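Local coordinates for protein phosphoinositol-specific phospholipase C (Pseudomonas sp., PDB 5FYP) that probably cleaves phosphoinositides at the glycerol-phosphate bond, as a calcium-dependent phospholipase C of the TIM-barrel clan, at residues 50-55 and 119-124; 113-118 and 185-190; 28-33 and 68-73; 191-196 and 212-217. All coordinates share one frame; numbering follows the deposited sequence.

Contact 1: residues 50-55 and 119-124; sequences DFWDQR and DKKQGW. With CA (calcium ion), chain I.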
loop_
_atom_site.group_PDB
_atom_site.type_symbol
_atom_site.label_atom_id
_atom_site.label_comp_id
_atom_site.label_asym_id
_atom_site.label_seq_id
_atom_site.Cartn_x
_atom_site.Cartn_y
_atom_site.Cartn_z
ATOM N N ASP A 50 6.141 -7.832 3.917
ATOM C CA ASP A 50 5.484 -9.134 3.796
ATOM C C ASP A 50 5.256 -9.671 5.200
ATOM O O ASP A 50 6.218 -9.759 5.989
ATOM C CB ASP A 50 6.365 -10.134 3.037
ATOM C CG ASP A 50 6.520 -9.824 1.554
ATOM O OD1 ASP A 50 5.831 -8.948 1.034
ATOM O OD2 ASP A 50 7.373 -10.492 0.916
ATOM N N PHE A 51 4.008 -10.052 5.517
ATOM C CA PHE A 51 3.727 -10.416 6.905
ATOM C C PHE A 51 3.010 -11.743 7.023
ATOM O O PHE A 51 2.107 -12.086 6.251
ATOM C CB PHE A 51 3.025 -9.270 7.653
ATOM C CG PHE A 51 1.587 -9.020 7.271
ATOM C CD1 PHE A 51 1.219 -8.273 6.151
ATOM C CD2 PHE A 51 0.563 -9.473 8.097
ATOM C CE1 PHE A 51 -0.107 -8.011 5.860
ATOM C CE2 PHE A 51 -0.759 -9.192 7.824
ATOM C CZ PHE A 51 -1.099 -8.474 6.707
ATOM N N TRP A 52 3.458 -12.485 8.026
ATOM C CA TRP A 52 3.082 -13.889 8.281
ATOM C C TRP A 52 2.446 -13.992 9.640
ATOM O O TRP A 52 2.860 -13.335 10.610
ATOM C CB TRP A 52 4.340 -14.771 8.229
ATOM C CG TRP A 52 5.008 -14.811 6.883
ATOM C CD1 TRP A 52 5.815 -13.871 6.328
ATOM C CD2 TRP A 52 4.864 -15.839 5.900
ATOM N NE1 TRP A 52 6.168 -14.252 5.060
ATOM C CE2 TRP A 52 5.606 -15.456 4.773
ATOM C CE3 TRP A 52 4.170 -17.044 5.866
ATOM C CZ2 TRP A 52 5.659 -16.228 3.615
ATOM C CZ3 TRP A 52 4.223 -17.812 4.718
ATOM C CH2 TRP A 52 4.957 -17.396 3.607
ATOM N N ASP A 53 1.441 -14.855 9.743
ATOM C CA ASP A 53 0.834 -15.153 11.036
ATOM C C ASP A 53 1.735 -16.020 11.914
ATOM O O ASP A 53 1.781 -15.883 13.130
ATOM C CB ASP A 53 -0.491 -15.892 10.821
ATOM C CG ASP A 53 -1.616 -14.964 10.408
ATOM O OD1 ASP A 53 -1.428 -14.156 9.473
ATOM O OD2 ASP A 53 -2.673 -14.986 11.086
ATOM N N GLN A 54 2.412 -16.977 11.277
ATOM C CA GLN A 54 3.156 -18.027 11.986
ATOM C C GLN A 54 4.671 -17.802 11.843
ATOM O O GLN A 54 5.124 -17.112 10.937
ATOM C CB GLN A 54 2.796 -19.405 11.414
ATOM C CG GLN A 54 1.339 -19.763 11.347
ATOM C CD GLN A 54 0.754 -19.975 12.693
ATOM O OE1 GLN A 54 1.467 -20.214 13.675
ATOM N NE2 GLN A 54 -0.545 -19.827 12.774
ATOM N N ARG A 55 5.440 -18.413 12.736
ATOM C CA ARG A 55 6.912 -18.342 12.699
ATOM C C ARG A 55 7.454 -19.107 11.515
ATOM O O ARG A 55 8.453 -18.712 10.914
ATOM C CB ARG A 55 7.478 -18.896 14.013
ATOM C CG ARG A 55 9.001 -18.828 14.131
ATOM C CD ARG A 55 9.494 -19.321 15.487
ATOM N NE ARG A 55 9.137 -18.353 16.528
ATOM C CZ ARG A 55 9.690 -17.134 16.733
ATOM N NH1 ARG A 55 10.695 -16.661 15.968
ATOM N NH2 ARG A 55 9.233 -16.364 17.739
ATOM N N ASP A 119 1.743 -6.879 2.400
ATOM C CA ASP A 119 1.559 -8.050 1.559
ATOM C C ASP A 119 1.395 -9.269 2.480
ATOM O O ASP A 119 2.339 -9.782 3.067
ATOM C CB ASP A 119 2.743 -8.198 0.621
ATOM C CG ASP A 119 2.564 -9.228 -0.467
ATOM O OD1 ASP A 119 1.432 -9.749 -0.603
ATOM O OD2 ASP A 119 3.578 -9.488 -1.198
ATOM N N LYS A 120 0.125 -9.643 2.681
ATOM C CA LYS A 120 -0.248 -10.672 3.616
ATOM C C LYS A 120 0.036 -12.049 3.014
ATOM O O LYS A 120 -0.365 -12.314 1.902
ATOM C CB LYS A 120 -1.734 -10.556 3.953
ATOM C CG LYS A 120 -2.141 -11.449 5.112
ATOM C CD LYS A 120 -3.595 -11.282 5.526
ATOM C CE LYS A 120 -3.911 -11.685 6.927
ATOM N NZ LYS A 120 -3.224 -12.885 7.442
ATOM N N LYS A 121 0.683 -12.923 3.790
ATOM C CA LYS A 121 1.171 -14.208 3.261
ATOM C C LYS A 121 0.399 -15.439 3.708
ATOM O O LYS A 121 0.556 -16.493 3.098
ATOM C CB LYS A 121 2.659 -14.357 3.564
ATOM C CG LYS A 121 3.508 -13.299 2.860
ATOM C CD LYS A 121 3.492 -13.413 1.349
ATOM C CE LYS A 121 4.260 -12.303 0.674
ATOM N NZ LYS A 121 4.199 -12.407 -0.807
ATOM N N GLN A 122 -0.448 -15.322 4.731
ATOM C CA GLN A 122 -1.287 -16.425 5.223
ATOM C C GLN A 122 -2.722 -15.904 5.340
ATOM O O GLN A 122 -3.013 -14.747 5.061
ATOM C CB GLN A 122 -0.739 -16.971 6.539
ATOM C CG GLN A 122 0.617 -17.623 6.334
ATOM C CD GLN A 122 1.264 -18.128 7.580
ATOM O OE1 GLN A 122 1.505 -17.379 8.516
ATOM N NE2 GLN A 122 1.644 -19.396 7.556
ATOM N N GLY A 123 -3.638 -16.789 5.728
ATOM C CA GLY A 123 -5.029 -16.400 5.900
ATOM C C GLY A 123 -5.309 -15.657 7.182
ATOM O O GLY A 123 -4.411 -15.482 8.013
ATOM N N TRP A 124 -6.552 -15.198 7.337
ATOM C CA TRP A 124 -6.976 -14.562 8.575
ATOM C C TRP A 124 -7.202 -15.644 9.637
ATOM O O TRP A 124 -7.651 -16.748 9.319
ATOM C CB TRP A 124 -8.282 -13.794 8.361
ATOM C CG TRP A 124 -8.096 -12.654 7.440
ATOM C CD1 TRP A 124 -8.557 -12.531 6.165
ATOM C CD2 TRP A 124 -7.407 -11.441 7.722
ATOM N NE1 TRP A 124 -8.148 -11.345 5.621
ATOM C CE2 TRP A 124 -7.425 -10.663 6.563
ATOM C CE3 TRP A 124 -6.730 -10.971 8.844
ATOM C CZ2 TRP A 124 -6.798 -9.413 6.511
ATOM C CZ3 TRP A 124 -6.128 -9.744 8.788
ATOM C CH2 TRP A 124 -6.155 -8.970 7.636
HETATM CA CA CA I . 5.868 -8.682 -1.267
HETATM O O HOH W 1 6.641 -10.940 -1.660
HETATM O O HOH W 2 -0.344 -13.368 7.152
HETATM O O HOH W 3 -4.029 -12.813 10.190
HETATM O O HOH W 4 5.939 -8.985 -3.649
#
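The calcium site at the C-terminal ends of two parallel strands is where Asp50 meets Asp119. Their carboxylate planes stand 80° apart and the ion joins them, bound by Asp50 OD1 at 2.3 Å and Asp119 OD2 at 2.4 Å, with Asn27 and Glu48 as further ligands. Lys121 NZ, in a salt bridge to Asp119 OD2 (3.0 Å) from above the carboxylate plane, probably offsets some negative charge; Tyr29 OH hydrogen-bonds to Asp50 OD2. Lys121 CB sits over the six-membered ring of Trp52, a CH-pi contact 3.4 Å from its centroid, and a bend at chi2 (-65°) sends the chain on to the calcium site. With an alanine in place of Trp52, the Lys121 methylenes would probably lose their indole face and the lysine could swing from Asp119. Gln122 OE1 accepts from the backbone N of Gln54 at 2.9 Å, and more weakly from Asp53 N. Lys120 CA lies over the Phe51 ring, a CH-pi contact, and Lys120 NZ bonds to Gln122 O, Gly123 O and, in a weak salt bridge, Asp53 OD1. Asp53 OD2 is held more firmly by a salt bridge to Arg131. Strand 184-189 flanks strand 114-120 on its far side, touching Asp119 and Lys120.

Contact 2: residues 113-118 and 185-190; sequences PITLIL and LLVLNH
Ile117 and Val187 run alongside each other, with Ile117 CD1 3.8 Å from Val187 CB. The isoleucine has CG1 beside the backbone N (chi1 -53°) and bends again at chi2 (-58°), which carries CD1 across to the valine. A glycine instead of Ile117 would probably open a gap beside Val187 and leave its methyl groups without this cover. Thr115 CG2 adds a contact to Val187 CG2 at 3.7 Å. On the opposite face Leu116 CD1 meets Leu186 CD2, also at 3.8 Å. Strands 114-120 and 184-189 are parallel neighbours in a TIM-barrel-like fold; Thr115, Ile117, Leu185 and Val187 share one face of the sheet, Leu116, Leu118, Leu186 and Leu188 the other. The register is fixed by backbone bonds that alternate between the strands: Leu185 N to Ile114 O (2.8 Å), Leu116 N to Leu185 O, Val187 N to Leu116 O, Leu118 N to Val187 O (2.7 Å) and Asn189 N to Leu118 O. Outside this shell, Phe136, Val140 and Phe144 of helix 133-144 cover the face of Leu116, Leu118 and Leu186, and strand 46-52 pairs with the other edge of strand 114-120.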
loop_
_atom_site.group_PDB
_atom_site.type_symbol
_atom_site.label_atom_id
_atom_site.label_comp_id
_atom_site.label_asym_id
_atom_site.label_seq_id
_atom_site.Cartn_x
_atom_site.Cartn_y
_atom_site.Cartn_z
ATOM N N PRO A 113 2.865 12.091 1.740
ATOM C CA PRO A 113 2.216 10.925 2.322
ATOM C C PRO A 113 2.979 9.636 2.055
ATOM O O PRO A 113 3.450 9.408 0.931
ATOM C CB PRO A 113 0.844 10.913 1.653
ATOM C CG PRO A 113 1.022 11.739 0.408
ATOM C CD PRO A 113 1.969 12.825 0.846
ATOM N N ILE A 114 3.067 8.801 3.089
ATOM C CA ILE A 114 3.741 7.501 2.983
ATOM C C ILE A 114 2.704 6.424 2.698
ATOM O O ILE A 114 1.692 6.378 3.379
ATOM C CB ILE A 114 4.478 7.167 4.270
ATOM C CG1 ILE A 114 5.592 8.171 4.533
ATOM C CG2 ILE A 114 5.013 5.737 4.256
ATOM C CD1 ILE A 114 6.106 8.153 5.963
ATOM N N THR A 115 2.987 5.591 1.716
ATOM C CA THR A 115 2.131 4.461 1.397
ATOM C C THR A 115 2.883 3.183 1.764
ATOM O O THR A 115 4.020 2.976 1.335
ATOM C CB THR A 115 1.724 4.456 -0.079
ATOM O OG1 THR A 115 1.022 5.661 -0.374
ATOM C CG2 THR A 115 0.799 3.304 -0.414
ATOM N N LEU A 116 2.250 2.334 2.563
ATOM C CA LEU A 116 2.826 1.049 2.995
ATOM C C LEU A 116 2.008 -0.088 2.424
ATOM O O LEU A 116 0.834 -0.249 2.752
ATOM C CB LEU A 116 2.847 0.905 4.497
ATOM C CG LEU A 116 3.569 1.883 5.326
ATOM C CD1 LEU A 116 3.560 1.443 6.793
ATOM C CD2 LEU A 116 5.003 2.057 4.853
ATOM N N ILE A 117 2.654 -0.873 1.576
ATOM C CA ILE A 117 2.045 -2.069 1.000
ATOM C C ILE A 117 2.275 -3.212 1.980
ATOM O O ILE A 117 3.394 -3.588 2.279
ATOM C CB ILE A 117 2.707 -2.408 -0.364
ATOM C CG1 ILE A 117 2.699 -1.173 -1.324
ATOM C CG2 ILE A 117 2.107 -3.664 -0.991
ATOM C CD1 ILE A 117 1.348 -0.586 -1.645
ATOM N N LEU A 118 1.173 -3.733 2.518
ATOM C CA LEU A 118 1.168 -4.809 3.497
ATOM C C LEU A 118 0.748 -6.072 2.759
ATOM O O LEU A 118 -0.440 -6.279 2.495
ATOM C CB LEU A 118 0.266 -4.452 4.665
ATOM C CG LEU A 118 0.592 -3.107 5.334
ATOM C CD1 LEU A 118 -0.427 -2.808 6.413
ATOM C CD2 LEU A 118 1.993 -3.058 5.880
ATOM N N LEU A 185 -0.841 5.916 4.412
ATOM C CA LEU A 185 -1.851 5.097 3.740
ATOM C C LEU A 185 -1.402 3.653 3.775
ATOM O O LEU A 185 -0.292 3.358 3.364
ATOM C CB LEU A 185 -2.050 5.519 2.269
ATOM C CG LEU A 185 -2.775 6.831 2.011
ATOM C CD1 LEU A 185 -1.969 8.045 2.416
ATOM C CD2 LEU A 185 -3.166 6.935 0.553
ATOM N N LEU A 186 -2.260 2.777 4.259
ATOM C CA LEU A 186 -1.972 1.360 4.348
ATOM C C LEU A 186 -2.736 0.612 3.256
ATOM O O LEU A 186 -3.915 0.901 3.032
ATOM C CB LEU A 186 -2.382 0.832 5.700
ATOM C CG LEU A 186 -1.747 1.556 6.883
ATOM C CD1 LEU A 186 -2.281 0.999 8.181
ATOM C CD2 LEU A 186 -0.226 1.488 6.843
ATOM N N VAL A 187 -2.068 -0.365 2.630
ATOM C CA VAL A 187 -2.660 -1.081 1.500
ATOM C C VAL A 187 -2.505 -2.570 1.759
ATOM O O VAL A 187 -1.419 -3.021 2.101
ATOM C CB VAL A 187 -1.931 -0.700 0.211
ATOM C CG1 VAL A 187 -2.602 -1.383 -0.992
ATOM C CG2 VAL A 187 -1.883 0.820 0.025
ATOM N N LEU A 188 -3.562 -3.337 1.576
ATOM C CA LEU A 188 -3.522 -4.794 1.750
ATOM C C LEU A 188 -3.385 -5.477 0.390
ATOM O O LEU A 188 -4.154 -5.208 -0.540
ATOM C CB LEU A 188 -4.797 -5.270 2.432
ATOM C CG LEU A 188 -4.844 -6.746 2.799
ATOM C CD1 LEU A 188 -3.776 -7.095 3.840
ATOM C CD2 LEU A 188 -6.221 -7.121 3.289
ATOM N N ASN A 189 -2.391 -6.366 0.293
ATOM C CA ASN A 189 -2.254 -7.279 -0.835
ATOM C C ASN A 189 -2.299 -8.713 -0.297
ATOM O O ASN A 189 -1.992 -8.960 0.880
ATOM C CB ASN A 189 -0.948 -7.070 -1.622
ATOM C CG ASN A 189 -0.841 -5.758 -2.370
ATOM O OD1 ASN A 189 -1.795 -4.962 -2.548
ATOM N ND2 ASN A 189 0.307 -5.538 -2.869
ATOM N N HIS A 190 -2.580 -9.649 -1.194
ATOM C CA HIS A 190 -2.513 -11.087 -0.927
ATOM C C HIS A 190 -2.538 -11.771 -2.286
ATOM O O HIS A 190 -3.035 -11.199 -3.245
ATOM C CB HIS A 190 -3.713 -11.532 -0.043
ATOM C CG HIS A 190 -3.615 -12.923 0.512
ATOM N ND1 HIS A 190 -3.862 -14.046 -0.233
ATOM C CD2 HIS A 190 -3.269 -13.354 1.748
ATOM C CE1 HIS A 190 -3.658 -15.105 0.508
ATOM N NE2 HIS A 190 -3.284 -14.717 1.718
#

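Contact 3: residues 28-33 and 68-73; sequences CYEKQY and VRHNPG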
loop_
_atom_site.group_PDB
_atom_site.type_symbol
_atom_site.label_atom_id
_atom_site.label_comp_id
_atom_site.label_asym_id
_atom_site.label_seq_id
_atom_site.Cartn_x
_atom_site.Cartn_y
_atom_site.Cartn_z
ATOM N N CYS A 28 11.293 -4.088 0.319
ATOM C CA CYS A 28 12.442 -3.399 0.917
ATOM C C CYS A 28 12.697 -3.615 2.389
ATOM O O CYS A 28 13.653 -3.064 2.925
ATOM C CB CYS A 28 12.427 -1.915 0.634
ATOM S SG CYS A 28 10.936 -1.061 1.134
ATOM N N TYR A 29 11.855 -4.418 3.025
ATOM C CA TYR A 29 12.147 -4.947 4.357
ATOM C C TYR A 29 13.260 -6.000 4.363
ATOM O O TYR A 29 13.788 -6.346 5.424
ATOM C CB TYR A 29 10.856 -5.567 4.950
ATOM C CG TYR A 29 10.444 -6.833 4.258
ATOM C CD1 TYR A 29 11.018 -8.047 4.616
ATOM C CD2 TYR A 29 9.584 -6.831 3.172
ATOM C CE1 TYR A 29 10.727 -9.201 3.911
ATOM C CE2 TYR A 29 9.302 -7.978 2.471
ATOM C CZ TYR A 29 9.899 -9.168 2.847
ATOM O OH TYR A 29 9.679 -10.325 2.129
ATOM N N GLU A 30 13.596 -6.551 3.215
ATOM C CA GLU A 30 14.659 -7.541 3.143
ATOM C C GLU A 30 16.024 -6.872 3.266
ATOM O O GLU A 30 16.300 -5.828 2.664
ATOM C CB GLU A 30 14.603 -8.369 1.868
ATOM C CG GLU A 30 13.347 -9.184 1.705
ATOM C CD GLU A 30 13.429 -10.140 0.539
ATOM O OE1 GLU A 30 14.362 -10.969 0.556
ATOM O OE2 GLU A 30 12.592 -10.063 -0.370
ATOM N N LYS A 31 16.885 -7.514 4.061
ATOM C CA LYS A 31 18.213 -6.979 4.338
ATOM C C LYS A 31 19.005 -6.709 3.073
ATOM O O LYS A 31 19.836 -5.804 3.012
ATOM C CB LYS A 31 18.984 -7.942 5.280
ATOM C CG LYS A 31 18.413 -8.024 6.687
ATOM C CD LYS A 31 19.150 -9.066 7.520
ATOM C CE LYS A 31 18.479 -9.305 8.846
ATOM N NZ LYS A 31 19.287 -10.221 9.674
ATOM N N GLN A 32 18.785 -7.530 2.050
ATOM C CA GLN A 32 19.515 -7.385 0.789
ATOM C C GLN A 32 19.172 -6.124 0.010
ATOM O O GLN A 32 19.926 -5.731 -0.875
ATOM C CB GLN A 32 19.253 -8.614 -0.131
ATOM C CG GLN A 32 17.776 -8.793 -0.559
ATOM C CD GLN A 32 17.568 -9.897 -1.563
ATOM O OE1 GLN A 32 18.356 -10.025 -2.518
ATOM N NE2 GLN A 32 16.548 -10.713 -1.374
ATOM N N TYR A 33 18.033 -5.493 0.311
ATOM C CA TYR A 33 17.597 -4.321 -0.458
ATOM C C TYR A 33 17.799 -2.989 0.262
ATOM O O TYR A 33 17.773 -1.941 -0.373
ATOM C CB TYR A 33 16.116 -4.452 -0.885
ATOM C CG TYR A 33 15.831 -5.676 -1.690
ATOM C CD1 TYR A 33 16.589 -5.997 -2.805
ATOM C CD2 TYR A 33 14.770 -6.519 -1.373
ATOM C CE1 TYR A 33 16.326 -7.154 -3.531
ATOM C CE2 TYR A 33 14.511 -7.670 -2.052
ATOM C CZ TYR A 33 15.283 -7.987 -3.147
ATOM O OH TYR A 33 15.030 -9.137 -3.840
ATOM N N VAL A 68 7.560 -10.569 10.064
ATOM C CA VAL A 68 7.928 -10.012 8.760
ATOM C C VAL A 68 9.143 -10.771 8.241
ATOM O O VAL A 68 10.216 -10.751 8.853
ATOM C CB VAL A 68 8.177 -8.503 8.818
ATOM C CG1 VAL A 68 8.806 -7.980 7.538
ATOM C CG2 VAL A 68 6.885 -7.760 9.125
ATOM N N ARG A 69 8.952 -11.400 7.079
ATOM C CA ARG A 69 9.993 -12.163 6.382
ATOM C C ARG A 69 9.494 -12.474 4.981
ATOM O O ARG A 69 8.282 -12.354 4.708
ATOM C CB ARG A 69 10.324 -13.470 7.099
ATOM C CG ARG A 69 9.177 -14.470 7.108
ATOM C CD ARG A 69 9.610 -15.780 7.743
ATOM N NE ARG A 69 8.520 -16.766 7.736
ATOM C CZ ARG A 69 7.529 -16.788 8.607
ATOM N NH1 ARG A 69 7.518 -15.969 9.653
ATOM N NH2 ARG A 69 6.511 -17.652 8.429
ATOM N N HIS A 70 10.396 -12.949 4.132
ATOM C CA HIS A 70 10.020 -13.292 2.779
ATOM C C HIS A 70 9.486 -14.722 2.632
ATOM O O HIS A 70 8.436 -14.928 2.029
ATOM C CB HIS A 70 11.195 -13.078 1.841
ATOM C CG HIS A 70 10.859 -13.243 0.387
ATOM N ND1 HIS A 70 11.377 -14.244 -0.384
ATOM C CD2 HIS A 70 9.992 -12.586 -0.406
ATOM C CE1 HIS A 70 10.908 -14.156 -1.614
ATOM N NE2 HIS A 70 10.053 -13.166 -1.651
ATOM N N ASN A 71 10.226 -15.678 3.158
ATOM C CA ASN A 71 9.920 -17.078 2.900
ATOM C C ASN A 71 9.049 -17.719 3.971
ATOM O O ASN A 71 8.971 -17.211 5.063
ATOM C CB ASN A 71 11.217 -17.855 2.749
ATOM C CG ASN A 71 12.056 -17.351 1.584
ATOM O OD1 ASN A 71 13.203 -16.983 1.756
ATOM N ND2 ASN A 71 11.443 -17.238 0.413
ATOM N N PRO A 72 8.365 -18.835 3.637
ATOM C CA PRO A 72 7.511 -19.480 4.642
ATOM C C PRO A 72 8.225 -19.894 5.900
ATOM O O PRO A 72 7.640 -19.831 6.973
ATOM C CB PRO A 72 6.970 -20.727 3.933
ATOM C CG PRO A 72 7.189 -20.530 2.489
ATOM C CD PRO A 72 8.183 -19.402 2.295
ATOM N N GLY A 73 9.472 -20.322 5.773
ATOM C CA GLY A 73 10.289 -20.657 6.974
ATOM C C GLY A 73 10.246 -22.148 7.419
ATOM O O GLY A 73 10.951 -22.579 8.389
#
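Tyr29, His70 and Val68 carry most of this loop-to-loop contact. Tyr29 CG stands between the backbone N and the carbonyl carbon (chi1 70°), which lays the ring against Val68 and His70. Near the ring's base, Tyr29 CD1 rests against Val68 CG1 at 3.7 Å, the valine offering a compact apolar branch. At its far end, Tyr29 OH comes within 3.1 Å of His70 CA and lies in the plane of the imidazole, at its edge. This hydroxyl hydrogen-bonds to Asp50 OD2, so the tyrosine combines an apolar flank with a polar end. The His70 side chain crosses the tyrosine at about a right angle, and the carboxylate of Glu30 lies over one imidazole face, nearly parallel to it: Glu30 OE2 is 3.6 Å from His70 CD2, the two planes being 16° apart. Glu30 OE1 is also met by Gln32 NE2 at 2.9 Å. Both loops border the calcium site, where Tyr29 is a second-shell residue behind a metal ligand, beside strand ends of a TIM-barrel-like fold.

Contact 4: residues 191-196 and 212-217; sequences SENQKL and SPVTNG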
loop_
_atom_site.group_PDB
_atom_site.type_symbol
_atom_site.label_atom_id
_atom_site.label_comp_id
_atom_site.label_asym_id
_atom_site.label_seq_id
_atom_site.Cartn_x
_atom_site.Cartn_y
_atom_site.Cartn_z
ATOM N N SER A 191 -2.023 -12.981 -2.380
ATOM C CA SER A 191 -2.137 -13.704 -3.654
ATOM C C SER A 191 -3.584 -14.009 -4.034
ATOM O O SER A 191 -3.898 -14.150 -5.217
ATOM C CB SER A 191 -1.322 -14.988 -3.611
ATOM O OG SER A 191 -1.889 -15.937 -2.750
ATOM N N GLU A 192 -4.452 -14.111 -3.037
ATOM C CA GLU A 192 -5.872 -14.479 -3.226
ATOM C C GLU A 192 -6.764 -13.306 -2.865
ATOM O O GLU A 192 -6.806 -12.880 -1.703
ATOM C CB GLU A 192 -6.237 -15.654 -2.335
ATOM C CG GLU A 192 -5.429 -16.895 -2.582
ATOM C CD GLU A 192 -5.605 -17.921 -1.483
ATOM O OE1 GLU A 192 -6.683 -18.021 -0.908
ATOM O OE2 GLU A 192 -4.674 -18.679 -1.234
ATOM N N ASN A 193 -7.511 -12.828 -3.856
ATOM C CA ASN A 193 -8.437 -11.734 -3.574
ATOM C C ASN A 193 -9.470 -12.102 -2.515
ATOM O O ASN A 193 -10.023 -11.194 -1.874
ATOM C CB ASN A 193 -9.130 -11.288 -4.853
ATOM C CG ASN A 193 -8.204 -10.585 -5.828
ATOM O OD1 ASN A 193 -7.137 -10.114 -5.447
ATOM N ND2 ASN A 193 -8.627 -10.488 -7.073
ATOM N N GLN A 194 -9.759 -13.387 -2.326
ATOM C CA GLN A 194 -10.652 -13.809 -1.264
ATOM C C GLN A 194 -10.253 -13.228 0.101
ATOM O O GLN A 194 -11.136 -12.894 0.886
ATOM C CB GLN A 194 -10.661 -15.346 -1.186
ATOM C CG GLN A 194 -11.374 -16.064 -2.301
ATOM C CD GLN A 194 -10.613 -16.238 -3.609
ATOM O OE1 GLN A 194 -9.483 -15.678 -3.845
ATOM N NE2 GLN A 194 -11.245 -16.989 -4.519
ATOM N N LYS A 195 -8.952 -13.138 0.388
ATOM C CA LYS A 195 -8.539 -12.619 1.685
ATOM C C LYS A 195 -8.847 -11.137 1.831
ATOM O O LYS A 195 -9.123 -10.665 2.933
ATOM C CB LYS A 195 -7.058 -12.901 1.971
ATOM C CG LYS A 195 -6.767 -14.258 2.597
ATOM C CD LYS A 195 -7.222 -15.455 1.815
ATOM C CE LYS A 195 -6.756 -16.753 2.470
ATOM N NZ LYS A 195 -7.256 -17.963 1.798
ATOM N N LEU A 196 -8.791 -10.398 0.727
ATOM C CA LEU A 196 -9.174 -8.998 0.721
ATOM C C LEU A 196 -10.689 -8.861 0.898
ATOM O O LEU A 196 -11.157 -7.964 1.591
ATOM C CB LEU A 196 -8.716 -8.304 -0.569
ATOM C CG LEU A 196 -7.246 -7.875 -0.617
ATOM C CD1 LEU A 196 -6.229 -8.864 -0.175
ATOM C CD2 LEU A 196 -6.935 -7.345 -1.987
ATOM N N SER A 212 -6.350 -3.800 -2.240
ATOM C CA SER A 212 -5.877 -3.622 -3.598
ATOM C C SER A 212 -5.782 -4.978 -4.288
ATOM O O SER A 212 -4.780 -5.674 -4.142
ATOM C CB SER A 212 -4.535 -2.916 -3.607
ATOM O OG SER A 212 -4.120 -2.704 -4.938
ATOM N N PRO A 213 -6.855 -5.384 -4.969
ATOM C CA PRO A 213 -6.886 -6.754 -5.504
ATOM C C PRO A 213 -5.963 -6.966 -6.683
ATOM O O PRO A 213 -5.679 -6.055 -7.463
ATOM C CB PRO A 213 -8.349 -6.927 -5.916
ATOM C CG PRO A 213 -8.825 -5.546 -6.192
ATOM C CD PRO A 213 -8.129 -4.687 -5.166
ATOM N N VAL A 214 -5.566 -8.228 -6.837
ATOM C CA VAL A 214 -4.896 -8.713 -8.025
ATOM C C VAL A 214 -5.831 -8.449 -9.206
ATOM O O VAL A 214 -7.007 -8.802 -9.192
ATOM C CB VAL A 214 -4.596 -10.225 -7.916
ATOM C CG1 VAL A 214 -3.999 -10.748 -9.211
ATOM C CG2 VAL A 214 -3.669 -10.512 -6.736
ATOM N N THR A 215 -5.271 -7.813 -10.251
ATOM C CA THR A 215 -6.051 -7.253 -11.370
ATOM C C THR A 215 -5.576 -7.792 -12.700
ATOM O O THR A 215 -4.410 -7.595 -13.033
ATOM C CB THR A 215 -5.925 -5.738 -11.287
ATOM O OG1 THR A 215 -6.479 -5.268 -10.043
ATOM C CG2 THR A 215 -6.627 -5.003 -12.426
ATOM N N ASN A 216 -6.498 -8.429 -13.420
ATOM C CA ASN A 216 -6.210 -8.925 -14.763
ATOM C C ASN A 216 -7.382 -8.802 -15.725
ATOM O O ASN A 216 -7.357 -9.372 -16.804
ATOM C CB ASN A 216 -5.597 -10.323 -14.777
ATOM C CG ASN A 216 -6.521 -11.383 -14.292
ATOM O OD1 ASN A 216 -7.715 -11.217 -14.228
ATOM N ND2 ASN A 216 -5.931 -12.490 -13.887
ATOM N N GLY A 217 -8.388 -8.010 -15.360
ATOM C CA GLY A 217 -9.534 -7.757 -16.224
ATOM C C GLY A 217 -10.283 -6.564 -15.729
ATOM O O GLY A 217 -10.076 -6.098 -14.585
#
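The shortest polar bond across this contact runs from Val214 N to Asn193 OD1, 2.8 Å, with the donor in the carbonyl plane and on a lone pair. It is one of a pair of hydrogen bonds between the asparagine amide and the backbone of Val214, joining the first turn of helix 193-203 to the loop that follows strand 210-211 in a TIM-barrel-like fold. The other is Asn193 ND2 to Val214 O, 3.2 Å and nearly straight at 174°, also on a lone pair and close to the plane of the amide. Asparagine suits the place because a single flat group offers a donor and an acceptor that match the N-H and C=O of one residue. Its CG stands beside the backbone N (chi1 -69°), which turns the amide to the loop, and ND2 has a second acceptor in Ser226 O, so both ends of the amide are held against rotation. Pro213 crosses it at about a right angle, Pro213 CB lying 3.4 Å from Asn193 OD1. One turn further on, Leu196 brings its branched apolar end to the same loop and meets Leu188 of strand 184-189, so it touches both strand and loop. Within the loop, Thr215 OG1 gives its proton to Pro213 O; near the start of the helix, Lys195 NZ forms a salt bridge to Glu192 OE1. Leu196 CD2 stops 3.5 Å from Ser212 O.

In the fold
Contact 2 is the core of the set, its centre about 2 Å from the chain's centre, wholly buried and built of apolar side chains and backbone bonds. Contact 1 extends the same strand, 114-120, to the calcium, where it is only partly buried and charge and metal replace leucines; Lys120 N meets Asn189 O of contact 2 at 2.9 Å. Contacts 3 and 4 are also largely buried but lie further out, their centres about 17 and 13 Å from that of the chain. Contact 3 packs loop on loop and reaches contact 1 through Tyr29 and Asp50. Contact 4 joins a helix start to a loop by amide pairing, just after strand 184-189 of contact 2. Contacts 3 and 4 do not touch.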